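Local coordinates for protein Rubredoxin\:oxygen oxidoreductase (Desulfovibrio gigas, PDB 1E5D) that catalyses the four-electron reduction of dioxygen to two molecules of water, using a diiron centre and flavin mononucleotide, at residues N253-F258 against E280-K285; M366-V371 against A389-R394; A247-T252 against R333-I338. All coordinates share one frame; numbering follows the deposited sequence.

Interaction 1. Residues N253-F258 against E280-K285; sequences NKVVIF and EGCTVK
Val255 and Val284 sit side by side on adjacent parallel strands and point to the same face of the sheet, while Lys254, Thr283, Val256 and Lys285 point to the other. On the valine face, Ile257 leans across toward Val284, and the end of its chain, CD1, meets Val284 CG1 at 3.8 Å, the two side chains running slantwise to each other. At the start of the pairing, Val255 turns its CG2 branch, the one beside its own backbone N, toward Cys282, touching CB at 3.9 Å. On the opposite face the lysines meet through their aliphatic parts: Lys254 CE lies 3.9 Å from Lys285 CG. Lys254 stretches out as far as its bend at chi3 (145°), and its NZ forms salt bridges with Asp303 and Glu300. Between the two faces, the backbone of Val255 is held through both its N, bonded to Thr283 O (2.7 Å), and its O, which accepts from Lys285 N (2.7 Å). Both bonds are nearly straight. Thr283 N to Asn253 O and Ile257 N to Lys285 O extend the pattern. Gly281, with positive phi, closes helix 265-279 in a Schellman motif. Strand 254-259, this helix and parallel strand 283-288 form a beta-alpha-beta unit of the flavodoxin fold. The helix covers the valine face through Phe277, Ala274 and Leu273, helix 294-302 lies over the Val256 face, and strand 306-310 flanks strand 254-259 on its other edge.

Interaction 2. Residues M366-V371 against A389-R394; sequences MPATPV and AQTIAR
Thr391 holds its hydroxyl beside its own backbone N (chi1 -59°), which leaves CG2 anti to that N and beside the carbonyl carbon, where it meets Ala368 and Pro367. The neighbouring Ile392 has chi1 of -71°, and this sets CG1 beside the backbone N and against the same two residues. The tightest touch is methyl to methyl: Ala368 CB rests 3.6 Å from Thr391 CG2 and is almost as near to Thr391 CB, while Ile392 CG1 approaches the same Ala368 methyl from a direction roughly square to this, at 4.2 Å. Ala368 therefore meets two consecutive residues of the helix. Pro367 straddles the same pair, its CB facing Thr391 CG2 at 4.0 Å and its CG facing Ile392 CG1 at 4.1 Å; the proline ring and the isoleucine chain cross at about a right angle. In the flavodoxin-like part of the enzyme, this is where the loop between helix 350-361 and the edge strand 371-374 packs against the last helix, 379-400. The side-chain contacts are between carbon atoms, and the one polar side-chain group close to them, Thr391 OG1, is satisfied inside the helix by Thr387 O. Pro367 also touches Ala395, one turn further along. Ile392 is buried and is shared with Ile338 of strand 338-345 and Phe277 of helix 265-279, while Ala368 packs on Met388 as well.

Interaction 3. Residues A247-T252 against R333-I338; sequences AEQKPT and RPQNKI
Gln249 and Asn336 each reach across to the backbone of the opposite segment, and two direct hydrogen bonds result. Gln249 OE1 accepts from Gln335 N at 2.8 Å, with the donor standing above the plane of the amide carbonyl. In return, Asn336 ND2 gives a hydrogen bond to Gln249 O at 2.7 Å, again arriving from well above the carbonyl plane (52°). The glutamine gets there by a straight chain: beyond CG it is extended (chi2 172°), which carries the amide over the Gln335 backbone.

Water adds a second kind of link. One molecule accepts from Gln249 NE2 and donates to Arg333 O at 2.7 Å; another donates to Gln249 OE1 and accepts from Lys337 NZ at 3.2 Å, an ammonium that also bonds Ile301 O and Ala304 O. The donors to OE1 are thus Gln335 N, Asn199 ND2 and the water, and NE2 makes a weak bond back to Ala247 O. Together they fix the turn of the amide.

Van der Waals packing is slighter. The Pro251 ring lies across Asn336 at about a right angle, its CD 4.0 Å from Asn336 CB and its CG 3.6 Å from Asn336 O.

Between helix 233-248 and strand 254-259, residues 247-252 connect the metallo-beta-lactamase-like part to the first strand of the flavodoxin-like part, and the contact ties them to the latter's loop from helix 320-331 into strand 338-345. Helix 202-214 packs on Ala247 and Gln249, Leu400 of helix 379-400 meets Pro251, and Arg333 packs on Asn316 of the second subunit.

Overall arrangement
Interactions 1 and 3 are neighbours in sequence, Thr252 running directly into Asn253, and interaction 1 is nested inside the loop that interaction 3 closes; their centres are about 14 Å apart. Interaction 2 comes later in the chain and touches both. Helix 379-400 meets interaction 1 where Ala393 CB packs 3.7 Å from Glu280 CB, and interaction 3 where Ile392 CG2 lies 3.7 Å from Ile338 CG2. Interactions 1 and 2 lie away from the diiron site and the flavin pockets, although the Ile257 side chain is about 12 Å from a bound FMN. Interaction 3 comes closer, with the Arg333 side chain about 7 Å from an FMN and about 11 Å from that of the iron ligand His146.

Interaction 1. Residues N253-F258 against E280-K285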
# COMPACT_ATOMS: atom_id res chain seq x y z
N ASN A 253 -26.33 7.42 7.00
CA ASN A 253 -26.22 8.54 6.08
C ASN A 253 -24.79 9.01 5.90
O ASN A 253 -24.53 10.15 5.53
CB ASN A 253 -27.07 9.70 6.61
CG ASN A 253 -27.69 10.53 5.50
OD1 ASN A 253 -27.76 10.08 4.36
ND2 ASN A 253 -28.13 11.73 5.86
N LYS A 254 -23.84 8.13 6.18
CA LYS A 254 -22.42 8.44 6.13
C LYS A 254 -21.80 7.99 4.81
O LYS A 254 -21.99 6.87 4.34
CB LYS A 254 -21.71 7.77 7.30
CG LYS A 254 -20.25 8.16 7.49
CD LYS A 254 -19.74 7.61 8.81
CE LYS A 254 -18.28 7.20 8.74
NZ LYS A 254 -17.93 6.29 9.86
N VAL A 255 -21.06 8.91 4.21
CA VAL A 255 -20.36 8.61 2.97
C VAL A 255 -18.86 8.74 3.22
O VAL A 255 -18.38 9.74 3.73
CB VAL A 255 -20.83 9.52 1.82
CG1 VAL A 255 -20.10 9.21 0.52
CG2 VAL A 255 -22.33 9.40 1.59
N VAL A 256 -18.13 7.70 2.87
CA VAL A 256 -16.69 7.64 2.92
C VAL A 256 -16.16 7.71 1.49
O VAL A 256 -16.44 6.84 0.65
CB VAL A 256 -16.16 6.34 3.55
CG1 VAL A 256 -14.66 6.21 3.29
CG2 VAL A 256 -16.46 6.28 5.03
N ILE A 257 -15.41 8.75 1.21
CA ILE A 257 -14.74 8.91 -0.07
C ILE A 257 -13.25 8.66 0.11
O ILE A 257 -12.57 9.33 0.90
CB ILE A 257 -14.96 10.31 -0.64
CG1 ILE A 257 -16.42 10.67 -0.89
CG2 ILE A 257 -14.13 10.50 -1.90
CD1 ILE A 257 -16.68 12.17 -0.97
N PHE A 258 -12.68 7.69 -0.60
CA PHE A 258 -11.23 7.53 -0.48
C PHE A 258 -10.66 7.48 -1.89
O PHE A 258 -11.25 6.96 -2.83
CB PHE A 258 -10.86 6.34 0.37
CG PHE A 258 -10.93 4.93 -0.17
CD1 PHE A 258 -9.88 4.39 -0.89
CD2 PHE A 258 -12.03 4.13 0.05
CE1 PHE A 258 -9.90 3.10 -1.38
CE2 PHE A 258 -12.06 2.83 -0.44
CZ PHE A 258 -11.00 2.31 -1.16
N GLU A 280 -26.53 17.07 0.09
CA GLU A 280 -27.60 16.09 0.15
C GLU A 280 -27.88 15.64 1.58
O GLU A 280 -28.59 14.67 1.81
CB GLU A 280 -27.24 14.87 -0.71
CG GLU A 280 -27.07 15.21 -2.18
CD GLU A 280 -28.31 15.87 -2.78
OE1 GLU A 280 -29.39 15.26 -2.69
OE2 GLU A 280 -28.18 16.99 -3.32
N GLY A 281 -27.30 16.34 2.55
CA GLY A 281 -27.48 15.97 3.94
C GLY A 281 -26.78 14.69 4.36
O GLY A 281 -27.22 13.98 5.26
N CYS A 282 -25.65 14.37 3.73
CA CYS A 282 -24.87 13.24 4.22
C CYS A 282 -23.74 13.70 5.12
O CYS A 282 -23.30 14.85 5.04
CB CYS A 282 -24.26 12.46 3.05
SG CYS A 282 -25.50 11.81 1.91
N THR A 283 -23.24 12.82 5.97
CA THR A 283 -21.99 13.07 6.67
C THR A 283 -20.88 12.53 5.78
O THR A 283 -21.02 11.42 5.24
CB THR A 283 -21.82 12.41 8.05
OG1 THR A 283 -23.05 12.26 8.75
CG2 THR A 283 -20.91 13.31 8.90
N VAL A 284 -19.79 13.28 5.62
CA VAL A 284 -18.76 12.79 4.71
C VAL A 284 -17.43 12.58 5.41
O VAL A 284 -16.95 13.39 6.20
CB VAL A 284 -18.57 13.78 3.55
CG1 VAL A 284 -17.48 13.31 2.60
CG2 VAL A 284 -19.90 13.96 2.81
N LYS A 285 -16.82 11.45 5.09
CA LYS A 285 -15.41 11.24 5.39
C LYS A 285 -14.66 11.20 4.05
O LYS A 285 -14.87 10.26 3.29
CB LYS A 285 -15.15 9.98 6.20
CG LYS A 285 -15.85 9.94 7.55
CD LYS A 285 -15.13 10.79 8.59
CE LYS A 285 -16.08 11.75 9.28
NZ LYS A 285 -15.54 13.13 9.37

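Interaction 2. Residues M366-V371 against A389-R394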
# COMPACT_ATOMS: atom_id res chain seq x y z
N MET A 366 -24.17 -0.02 -7.25
CA MET A 366 -23.68 1.03 -8.11
C MET A 366 -24.79 1.72 -8.89
O MET A 366 -24.92 1.58 -10.10
CB MET A 366 -22.66 0.48 -9.11
CG MET A 366 -21.64 -0.46 -8.50
SD MET A 366 -20.12 0.36 -8.00
CE MET A 366 -19.93 1.61 -9.27
N PRO A 367 -25.60 2.51 -8.20
CA PRO A 367 -26.72 3.18 -8.87
C PRO A 367 -26.23 4.17 -9.91
O PRO A 367 -26.87 4.44 -10.93
CB PRO A 367 -27.41 3.91 -7.72
CG PRO A 367 -26.36 4.09 -6.68
CD PRO A 367 -25.50 2.85 -6.77
N ALA A 368 -25.06 4.75 -9.67
CA ALA A 368 -24.57 5.75 -10.61
C ALA A 368 -23.33 5.27 -11.36
O ALA A 368 -22.48 4.54 -10.87
CB ALA A 368 -24.30 7.04 -9.87
N THR A 369 -23.26 5.70 -12.61
CA THR A 369 -22.16 5.43 -13.51
C THR A 369 -20.92 6.18 -13.05
O THR A 369 -21.05 7.34 -12.66
CB THR A 369 -22.51 5.88 -14.95
OG1 THR A 369 -23.86 6.33 -14.99
CG2 THR A 369 -22.41 4.70 -15.91
N PRO A 370 -19.76 5.56 -13.05
CA PRO A 370 -18.53 6.26 -12.67
C PRO A 370 -18.29 7.48 -13.54
O PRO A 370 -18.48 7.42 -14.76
CB PRO A 370 -17.42 5.22 -12.90
CG PRO A 370 -18.14 3.92 -12.73
CD PRO A 370 -19.49 4.14 -13.38
N VAL A 371 -17.88 8.55 -12.88
CA VAL A 371 -17.45 9.77 -13.55
C VAL A 371 -15.95 9.72 -13.82
O VAL A 371 -15.12 9.59 -12.93
CB VAL A 371 -17.79 11.02 -12.72
CG1 VAL A 371 -17.26 12.28 -13.39
CG2 VAL A 371 -19.29 11.10 -12.50
N ALA A 389 -23.16 12.32 -7.08
CA ALA A 389 -23.42 12.44 -5.65
C ALA A 389 -24.91 12.42 -5.34
O ALA A 389 -25.35 11.85 -4.34
CB ALA A 389 -22.82 13.73 -5.11
N GLN A 390 -25.71 13.04 -6.21
CA GLN A 390 -27.15 13.07 -5.99
C GLN A 390 -27.79 11.71 -6.23
O GLN A 390 -28.65 11.28 -5.46
CB GLN A 390 -27.79 14.13 -6.89
CG GLN A 390 -27.92 15.46 -6.14
CD GLN A 390 -28.19 16.61 -7.08
OE1 GLN A 390 -28.52 16.40 -8.25
NE2 GLN A 390 -28.05 17.82 -6.57
N THR A 391 -27.37 11.02 -7.29
CA THR A 391 -27.88 9.67 -7.51
C THR A 391 -27.61 8.76 -6.33
O THR A 391 -28.51 8.15 -5.75
CB THR A 391 -27.24 9.07 -8.78
OG1 THR A 391 -27.56 9.93 -9.88
CG2 THR A 391 -27.80 7.70 -9.09
N ILE A 392 -26.34 8.66 -5.95
CA ILE A 392 -25.98 7.78 -4.84
C ILE A 392 -26.70 8.18 -3.56
O ILE A 392 -27.30 7.35 -2.87
CB ILE A 392 -24.45 7.76 -4.63
CG1 ILE A 392 -23.70 7.03 -5.75
CG2 ILE A 392 -24.10 7.19 -3.27
CD1 ILE A 392 -22.25 7.44 -5.92
N ALA A 393 -26.68 9.47 -3.22
CA ALA A 393 -27.38 9.87 -1.99
C ALA A 393 -28.87 9.53 -2.06
O ALA A 393 -29.47 9.15 -1.06
CB ALA A 393 -27.22 11.35 -1.73
N ARG A 394 -29.46 9.66 -3.25
CA ARG A 394 -30.89 9.37 -3.36
C ARG A 394 -31.10 7.91 -2.97
O ARG A 394 -31.96 7.57 -2.17
CB ARG A 394 -31.41 9.61 -4.77
CG ARG A 394 -32.59 10.56 -4.86
CD ARG A 394 -32.36 11.67 -5.87
NE ARG A 394 -32.12 12.97 -5.24
CZ ARG A 394 -32.12 14.13 -5.88
NH1 ARG A 394 -32.35 14.17 -7.19
NH2 ARG A 394 -31.90 15.26 -5.22

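Interaction 3. Residues A247-T252 against R333-I338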
# COMPACT_ATOMS: atom_id res chain seq x y z
N ALA A 247 -22.07 -6.57 13.53
CA ALA A 247 -22.23 -7.64 12.55
C ALA A 247 -23.37 -7.35 11.57
O ALA A 247 -23.36 -7.86 10.45
CB ALA A 247 -22.48 -8.97 13.24
N GLU A 248 -24.34 -6.55 12.00
CA GLU A 248 -25.51 -6.29 11.15
C GLU A 248 -25.18 -5.29 10.05
O GLU A 248 -25.78 -5.39 8.97
CB GLU A 248 -26.71 -5.84 11.99
CG GLU A 248 -27.74 -6.94 12.19
CD GLU A 248 -28.70 -6.74 13.33
OE1 GLU A 248 -28.74 -5.65 13.94
OE2 GLU A 248 -29.45 -7.70 13.64
N GLN A 249 -24.26 -4.37 10.29
CA GLN A 249 -23.77 -3.52 9.20
C GLN A 249 -24.89 -2.79 8.49
O GLN A 249 -25.02 -2.70 7.28
CB GLN A 249 -22.96 -4.39 8.22
CG GLN A 249 -21.60 -4.80 8.79
CD GLN A 249 -20.89 -5.80 7.90
OE1 GLN A 249 -20.26 -5.41 6.92
NE2 GLN A 249 -20.98 -7.08 8.21
N LYS A 250 -25.78 -2.23 9.32
CA LYS A 250 -26.88 -1.47 8.73
C LYS A 250 -26.35 -0.12 8.25
O LYS A 250 -25.54 0.53 8.92
CB LYS A 250 -28.01 -1.30 9.74
CG LYS A 250 -29.10 -2.36 9.69
CD LYS A 250 -28.64 -3.58 8.91
CE LYS A 250 -29.37 -3.70 7.58
NZ LYS A 250 -29.20 -5.05 6.96
N PRO A 251 -26.79 0.30 7.07
CA PRO A 251 -26.40 1.60 6.53
C PRO A 251 -26.74 2.76 7.45
O PRO A 251 -27.66 2.71 8.25
CB PRO A 251 -27.25 1.73 5.27
CG PRO A 251 -27.61 0.33 4.89
CD PRO A 251 -27.68 -0.45 6.17
N THR A 252 -25.97 3.83 7.29
CA THR A 252 -26.25 5.14 7.82
C THR A 252 -26.03 6.17 6.71
O THR A 252 -25.59 5.83 5.60
CB THR A 252 -25.36 5.51 9.02
OG1 THR A 252 -24.00 5.53 8.58
CG2 THR A 252 -25.45 4.46 10.11
N ARG A 333 -15.06 -8.10 3.88
CA ARG A 333 -16.41 -8.28 3.37
C ARG A 333 -17.44 -7.33 3.96
O ARG A 333 -18.42 -7.78 4.56
CB ARG A 333 -16.84 -9.73 3.64
CG ARG A 333 -15.88 -10.76 3.08
CD ARG A 333 -16.21 -12.15 3.61
NE ARG A 333 -15.55 -13.17 2.80
CZ ARG A 333 -15.57 -14.47 3.02
NH1 ARG A 333 -16.24 -14.99 4.04
NH2 ARG A 333 -14.92 -15.29 2.19
N PRO A 334 -17.28 -6.03 3.80
CA PRO A 334 -18.32 -5.09 4.24
C PRO A 334 -19.61 -5.31 3.47
O PRO A 334 -19.61 -5.56 2.26
CB PRO A 334 -17.73 -3.72 3.90
CG PRO A 334 -16.73 -3.99 2.84
CD PRO A 334 -16.14 -5.34 3.18
N GLN A 335 -20.74 -5.23 4.16
CA GLN A 335 -22.05 -5.51 3.60
C GLN A 335 -22.93 -4.27 3.53
O GLN A 335 -22.69 -3.28 4.21
CB GLN A 335 -22.80 -6.55 4.46
CG GLN A 335 -22.05 -7.85 4.70
CD GLN A 335 -21.91 -8.67 3.44
OE1 GLN A 335 -20.82 -8.84 2.89
NE2 GLN A 335 -23.03 -9.21 2.95
N ASN A 336 -23.99 -4.33 2.72
CA ASN A 336 -25.02 -3.30 2.68
C ASN A 336 -24.44 -1.91 2.45
O ASN A 336 -24.67 -0.97 3.20
CB ASN A 336 -25.86 -3.29 3.95
CG ASN A 336 -26.15 -4.66 4.52
OD1 ASN A 336 -26.78 -5.53 3.92
ND2 ASN A 336 -25.65 -4.84 5.74
N LYS A 337 -23.68 -1.81 1.36
CA LYS A 337 -23.04 -0.55 1.02
C LYS A 337 -23.34 -0.17 -0.41
O LYS A 337 -23.46 -1.03 -1.28
CB LYS A 337 -21.52 -0.68 1.20
CG LYS A 337 -21.00 0.07 2.42
CD LYS A 337 -20.48 -0.90 3.48
CE LYS A 337 -21.38 -0.86 4.70
NZ LYS A 337 -20.75 -0.30 5.91
N ILE A 338 -23.47 1.14 -0.64
CA ILE A 338 -23.59 1.62 -2.01
C ILE A 338 -22.21 2.08 -2.50
O ILE A 338 -21.53 2.85 -1.81
CB ILE A 338 -24.59 2.78 -2.13
CG1 ILE A 338 -26.04 2.35 -1.94
CG2 ILE A 338 -24.40 3.52 -3.44
CD1 ILE A 338 -26.95 3.48 -1.49
O HOH W 1 -19.06 -8.90 6.97
O HOH W 2 -19.62 -2.97 7.26